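Local coordinates for putative sensory box/GGDEF family protein (Vibrio parahaemolyticus, PDB 3LID), which is a predicted membrane signalling protein whose extracellular PDC-fold sensor domain, the part in this crystal, probably controls a cytoplasmic diguanylate cyclase that makes cyclic di-GMP from GTP, at residues A[226-238]-A[248-262]. Numbering follows the deposited sequence.
Sequences YPDIWPRVVSEQA and IAFSSIKFVSNEPLH
Ser252 OG is gripped from two directions: it accepts from His262 ND1 at 2.8 Å, with OG only 5° out of the imidazole plane, and gives its own proton to a water. That water donates onward to Val233 O and Gln237 O, so helix 230-234 and the turn that follows are tied to strand 248-254 through one solvent molecule. A second water joins Glu236 O to Ser252 N. With its rotation fixed by the serine, the His262 ring offers a face to Val233 CG1, which sits 3.6 Å from the ring centroid in a CH-pi contact; Trp230 approaches the same ring obliquely, planes at 83°. CG1 stands anti to the valine's backbone N (chi1 177°), which sends it over His262 and puts Val233 CG2 on Phe250 CG at 3.7 Å; the two methyls thus span side chains of two adjacent strands. In this PDC-fold (Cache) sensor domain the short helix packs on one face of an antiparallel sheet, while Ala249, Ser251 and Ile253 touch the long helix 9-45 on the other. Toward the start of both segments, Ile248 CD1 stands almost on the normal of the Tyr226 ring, 3.4 Å from its centroid, and also presses on Ile229 CD1; the tyrosine hydroxyl is held by Asp266. Beyond the helix Glu236, extended beyond CG, sets OE2 3.4 Å from Pro260 CG, and OE1 forms a long, weak salt bridge with Lys254 NZ (3.4 Å), which a third water reinforces through OE2.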
loop_
_atom_site.group_PDB
_atom_site.type_symbol
_atom_site.label_atom_id
_atom_site.label_comp_id
_atom_site.label_asym_id
_atom_site.label_seq_id
_atom_site.Cartn_x
_atom_site.Cartn_y
_atom_site.Cartn_z
ATOM N N TYR A 226 -2.423 14.295 -18.456
ATOM C CA TYR A 226 -2.654 15.665 -17.991
ATOM C C TYR A 226 -1.345 16.396 -17.875
ATOM O O TYR A 226 -0.912 16.817 -16.796
ATOM C CB TYR A 226 -3.402 15.670 -16.637
ATOM C CG TYR A 226 -4.679 14.885 -16.634
ATOM C CD1 TYR A 226 -5.798 15.291 -17.391
ATOM C CD2 TYR A 226 -4.798 13.729 -15.903
ATOM C CE1 TYR A 226 -6.994 14.589 -17.376
ATOM C CE2 TYR A 226 -6.018 13.051 -15.855
ATOM C CZ TYR A 226 -7.119 13.489 -16.615
ATOM O OH TYR A 226 -8.339 12.811 -16.599
ATOM N N PRO A 227 -0.700 16.664 -19.005
ATOM C CA PRO A 227 0.646 17.220 -18.984
ATOM C C PRO A 227 0.765 18.584 -18.295
ATOM O O PRO A 227 1.785 18.872 -17.696
ATOM C CB PRO A 227 1.024 17.330 -20.482
ATOM C CG PRO A 227 -0.201 16.923 -21.235
ATOM C CD PRO A 227 -1.215 16.334 -20.347
ATOM N N ASP A 228 -0.300 19.383 -18.356
ATOM C CA ASP A 228 -0.251 20.690 -17.723
ATOM C C ASP A 228 -0.667 20.667 -16.309
ATOM O O ASP A 228 -0.428 21.644 -15.623
ATOM C CB ASP A 228 -1.121 21.671 -18.502
ATOM C CG ASP A 228 -0.527 21.896 -19.819
ATOM O OD1 ASP A 228 0.683 22.233 -19.787
ATOM O OD2 ASP A 228 -1.178 21.597 -20.844
ATOM N N ILE A 229 -1.287 19.573 -15.874
ATOM C CA ILE A 229 -1.721 19.445 -14.454
ATOM C C ILE A 229 -0.648 18.719 -13.623
ATOM O O ILE A 229 -0.436 19.046 -12.449
ATOM C CB ILE A 229 -3.110 18.829 -14.315
ATOM C CG1 ILE A 229 -4.198 19.668 -15.091
ATOM C CG2 ILE A 229 -3.500 18.638 -12.844
ATOM C CD1 ILE A 229 -5.463 19.037 -15.112
ATOM N N TRP A 230 0.074 17.827 -14.274
ATOM C CA TRP A 230 1.185 17.104 -13.595
ATOM C C TRP A 230 2.163 17.925 -12.774
ATOM O O TRP A 230 2.413 17.609 -11.623
ATOM C CB TRP A 230 1.856 16.121 -14.567
ATOM C CG TRP A 230 2.976 15.290 -14.034
ATOM C CD1 TRP A 230 4.232 15.197 -14.530
ATOM C CD2 TRP A 230 2.867 14.270 -12.989
ATOM N NE1 TRP A 230 4.962 14.264 -13.813
ATOM C CE2 TRP A 230 4.126 13.637 -12.912
ATOM C CE3 TRP A 230 1.819 13.861 -12.124
ATOM C CZ2 TRP A 230 4.425 12.636 -11.962
ATOM C CZ3 TRP A 230 2.095 12.859 -11.189
ATOM C CH2 TRP A 230 3.384 12.246 -11.134
ATOM N N PRO A 231 2.694 19.061 -13.289
ATOM C CA PRO A 231 3.545 19.869 -12.455
ATOM C C PRO A 231 2.923 20.338 -11.139
ATOM O O PRO A 231 3.637 20.508 -10.152
ATOM C CB PRO A 231 3.856 21.132 -13.381
ATOM C CG PRO A 231 3.764 20.542 -14.741
ATOM C CD PRO A 231 2.483 19.669 -14.654
ATOM N N ARG A 232 1.622 20.596 -11.126
ATOM C CA ARG A 232 0.963 21.071 -9.923
ATOM C C ARG A 232 0.981 19.872 -8.941
ATOM O O ARG A 232 1.178 20.038 -7.747
ATOM C CB ARG A 232 -0.490 21.470 -10.252
ATOM C CG ARG A 232 -0.619 22.586 -11.459
ATOM C CD ARG A 232 -0.187 24.006 -11.007
ATOM N NE ARG A 232 -0.317 24.934 -12.177
ATOM C CZ ARG A 232 0.517 24.984 -13.232
ATOM N NH1 ARG A 232 1.586 24.217 -13.252
ATOM N NH2 ARG A 232 0.276 25.786 -14.291
ATOM N N VAL A 233 0.726 18.677 -9.470
ATOM C CA VAL A 233 0.688 17.478 -8.568
ATOM C C VAL A 233 2.066 17.254 -7.990
ATOM O O VAL A 233 2.221 17.071 -6.778
ATOM C CB VAL A 233 0.311 16.275 -9.387
ATOM C CG1 VAL A 233 0.336 14.969 -8.508
ATOM C CG2 VAL A 233 -1.166 16.447 -9.802
ATOM N N VAL A 234 3.097 17.340 -8.862
ATOM C CA VAL A 234 4.484 17.078 -8.434
ATOM C C VAL A 234 4.972 18.076 -7.407
ATOM O O VAL A 234 5.825 17.771 -6.581
ATOM C CB VAL A 234 5.381 17.015 -9.719
ATOM C CG1 VAL A 234 6.882 16.922 -9.415
ATOM C CG2 VAL A 234 4.842 15.893 -10.619
ATOM N N SER A 235 4.384 19.273 -7.387
ATOM C CA SER A 235 4.722 20.250 -6.365
ATOM C C SER A 235 4.470 19.750 -4.908
ATOM O O SER A 235 5.012 20.287 -3.970
ATOM C CB SER A 235 3.929 21.535 -6.607
ATOM O OG SER A 235 2.647 21.522 -6.059
ATOM N N GLU A 236 3.625 18.724 -4.803
ATOM C CA GLU A 236 3.244 18.095 -3.493
ATOM C C GLU A 236 2.355 19.025 -2.669
ATOM O O GLU A 236 2.010 18.691 -1.547
ATOM C CB GLU A 236 4.455 17.665 -2.701
ATOM C CG GLU A 236 5.244 16.600 -3.399
ATOM C CD GLU A 236 6.447 16.166 -2.633
ATOM O OE1 GLU A 236 6.393 16.202 -1.421
ATOM O OE2 GLU A 236 7.425 15.741 -3.248
ATOM N N GLN A 237 1.860 20.103 -3.257
ATOM C CA GLN A 237 0.830 20.936 -2.594
ATOM C C GLN A 237 -0.543 20.447 -2.891
ATOM O O GLN A 237 -0.798 19.803 -3.884
ATOM C CB GLN A 237 0.924 22.394 -3.082
ATOM C CG GLN A 237 2.305 22.857 -2.975
ATOM C CD GLN A 237 3.018 22.450 -1.665
ATOM O OE1 GLN A 237 3.951 21.625 -1.668
ATOM N NE2 GLN A 237 2.597 23.052 -0.544
ATOM N N ALA A 238 -1.487 20.741 -2.025
ATOM C CA ALA A 238 -2.844 20.440 -2.364
ATOM C C ALA A 238 -3.492 21.522 -3.202
ATOM O O ALA A 238 -3.413 22.734 -2.863
ATOM C CB ALA A 238 -3.666 20.248 -1.105
ATOM N N ILE A 248 -9.460 18.073 -11.727
ATOM C CA ILE A 248 -8.596 17.159 -10.966
ATOM C C ILE A 248 -8.229 17.918 -9.681
ATOM O O ILE A 248 -7.652 19.047 -9.728
ATOM C CB ILE A 248 -7.329 16.876 -11.728
ATOM C CG1 ILE A 248 -7.677 16.170 -13.050
ATOM C CG2 ILE A 248 -6.404 15.940 -10.882
ATOM C CD1 ILE A 248 -6.521 16.005 -13.822
ATOM N N ALA A 249 -8.533 17.299 -8.534
ATOM C CA ALA A 249 -8.078 17.785 -7.277
ATOM C C ALA A 249 -6.972 16.822 -6.796
ATOM O O ALA A 249 -7.068 15.623 -7.090
ATOM C CB ALA A 249 -9.219 17.833 -6.259
ATOM N N PHE A 250 -5.929 17.384 -6.211
ATOM C CA PHE A 250 -4.744 16.564 -5.920
ATOM C C PHE A 250 -4.126 16.967 -4.601
ATOM O O PHE A 250 -4.241 18.126 -4.095
ATOM C CB PHE A 250 -3.706 16.726 -7.054
ATOM C CG PHE A 250 -3.446 18.215 -7.439
ATOM C CD1 PHE A 250 -2.520 18.991 -6.750
ATOM C CD2 PHE A 250 -4.171 18.792 -8.507
ATOM C CE1 PHE A 250 -2.329 20.366 -7.103
ATOM C CE2 PHE A 250 -3.978 20.133 -8.847
ATOM C CZ PHE A 250 -3.082 20.891 -8.153
ATOM N N SER A 251 -3.465 15.988 -3.975
ATOM C CA SER A 251 -2.717 16.276 -2.788
ATOM C C SER A 251 -1.599 15.216 -2.787
ATOM O O SER A 251 -1.606 14.300 -3.630
ATOM C CB SER A 251 -3.554 16.188 -1.512
ATOM O OG SER A 251 -3.975 14.834 -1.375
ATOM N N SER A 252 -0.683 15.345 -1.863
ATOM C CA SER A 252 0.463 14.386 -1.753
ATOM C C SER A 252 0.683 13.950 -0.319
ATOM O O SER A 252 0.572 14.795 0.608
ATOM C CB SER A 252 1.748 14.965 -2.357
ATOM O OG SER A 252 1.519 15.286 -3.717
ATOM N N ILE A 253 1.055 12.666 -0.142
ATOM C CA ILE A 253 1.489 12.259 1.219
ATOM C C ILE A 253 2.738 11.507 1.061
ATOM O O ILE A 253 3.152 11.211 -0.099
ATOM C CB ILE A 253 0.501 11.327 1.885
ATOM C CG1 ILE A 253 0.321 10.086 1.052
ATOM C CG2 ILE A 253 -0.829 12.132 2.142
ATOM C CD1 ILE A 253 -0.755 9.026 1.716
ATOM N N LYS A 254 3.393 11.258 2.216
ATOM C CA LYS A 254 4.530 10.356 2.163
ATOM C C LYS A 254 4.109 9.139 2.986
ATOM O O LYS A 254 3.852 9.294 4.171
ATOM C CB LYS A 254 5.795 10.999 2.696
ATOM C CG LYS A 254 6.322 11.980 1.596
ATOM C CD LYS A 254 7.660 12.563 1.975
ATOM C CE LYS A 254 8.107 13.691 1.036
ATOM N NZ LYS A 254 7.844 13.323 -0.363
ATOM N N PHE A 255 3.940 7.993 2.308
ATOM C CA PHE A 255 3.348 6.823 3.012
ATOM C C PHE A 255 4.451 5.746 3.133
ATOM O O PHE A 255 4.713 5.010 2.150
ATOM C CB PHE A 255 2.141 6.292 2.224
ATOM C CG PHE A 255 1.503 5.121 2.885
ATOM C CD1 PHE A 255 0.868 5.237 4.140
ATOM C CD2 PHE A 255 1.527 3.889 2.241
ATOM C CE1 PHE A 255 0.266 4.125 4.735
ATOM C CE2 PHE A 255 0.918 2.766 2.812
ATOM C CZ PHE A 255 0.276 2.850 4.026
ATOM N N VAL A 256 5.050 5.672 4.346
ATOM C CA VAL A 256 6.133 4.730 4.644
ATOM C C VAL A 256 7.196 4.807 3.528
ATOM O O VAL A 256 7.607 3.795 2.957
ATOM C CB VAL A 256 5.581 3.246 4.781
ATOM C CG1 VAL A 256 6.605 2.449 5.648
ATOM C CG2 VAL A 256 4.148 3.215 5.373
ATOM N N SER A 257 7.583 6.029 3.170
ATOM C CA SER A 257 8.519 6.220 2.061
ATOM C C SER A 257 9.024 7.641 2.147
ATOM O O SER A 257 8.311 8.516 2.583
ATOM C CB SER A 257 7.779 6.087 0.724
ATOM O OG SER A 257 8.659 6.328 -0.353
ATOM N N ASN A 258 10.214 7.885 1.674
ATOM C CA ASN A 258 10.601 9.256 1.433
ATOM C C ASN A 258 10.071 9.849 0.095
ATOM O O ASN A 258 10.202 11.077 -0.133
ATOM C CB ASN A 258 12.137 9.400 1.570
ATOM C CG ASN A 258 12.889 8.427 0.738
ATOM O OD1 ASN A 258 12.532 8.136 -0.421
ATOM N ND2 ASN A 258 13.957 7.856 1.326
ATOM N N GLU A 259 9.478 9.030 -0.782
ATOM C CA GLU A 259 8.964 9.530 -2.050
ATOM C C GLU A 259 7.495 9.875 -1.851
ATOM O O GLU A 259 6.776 9.192 -1.077
ATOM C CB GLU A 259 9.058 8.354 -3.035
ATOM C CG GLU A 259 8.627 8.546 -4.437
ATOM C CD GLU A 259 9.040 7.280 -5.259
ATOM O OE1 GLU A 259 8.136 6.470 -5.639
ATOM O OE2 GLU A 259 10.276 7.116 -5.451
ATOM N N PRO A 260 6.985 10.847 -2.592
ATOM C CA PRO A 260 5.577 11.161 -2.466
ATOM C C PRO A 260 4.661 10.156 -3.157
ATOM O O PRO A 260 5.042 9.522 -4.152
ATOM C CB PRO A 260 5.439 12.542 -3.158
ATOM C CG PRO A 260 6.538 12.535 -4.135
ATOM C CD PRO A 260 7.696 11.782 -3.516
ATOM N N LEU A 261 3.446 10.061 -2.624
ATOM C CA LEU A 261 2.346 9.309 -3.208
ATOM C C LEU A 261 1.270 10.350 -3.458
ATOM O O LEU A 261 0.957 11.136 -2.571
ATOM C CB LEU A 261 1.783 8.266 -2.212
ATOM C CG LEU A 261 0.653 7.423 -2.826
ATOM C CD1 LEU A 261 1.085 6.582 -4.028
ATOM C CD2 LEU A 261 0.243 6.449 -1.660
ATOM N N HIS A 262 0.739 10.390 -4.665
ATOM C CA HIS A 262 -0.236 11.504 -4.975
ATOM C C HIS A 262 -1.624 10.975 -4.941
ATOM O O HIS A 262 -1.927 9.923 -5.499
ATOM C CB HIS A 262 0.078 12.048 -6.384
ATOM C CG HIS A 262 1.501 12.476 -6.533
ATOM N ND1 HIS A 262 2.036 13.539 -5.817
ATOM C CD2 HIS A 262 2.505 12.025 -7.342
ATOM C CE1 HIS A 262 3.300 13.718 -6.166
ATOM N NE2 HIS A 262 3.613 12.829 -7.097
HETATM O O HOH W 1 0.200 17.435 -4.711
HETATM O O HOH W 2 -0.462 17.909 -0.546
HETATM O O HOH W 3 9.709 14.942 -2.172
#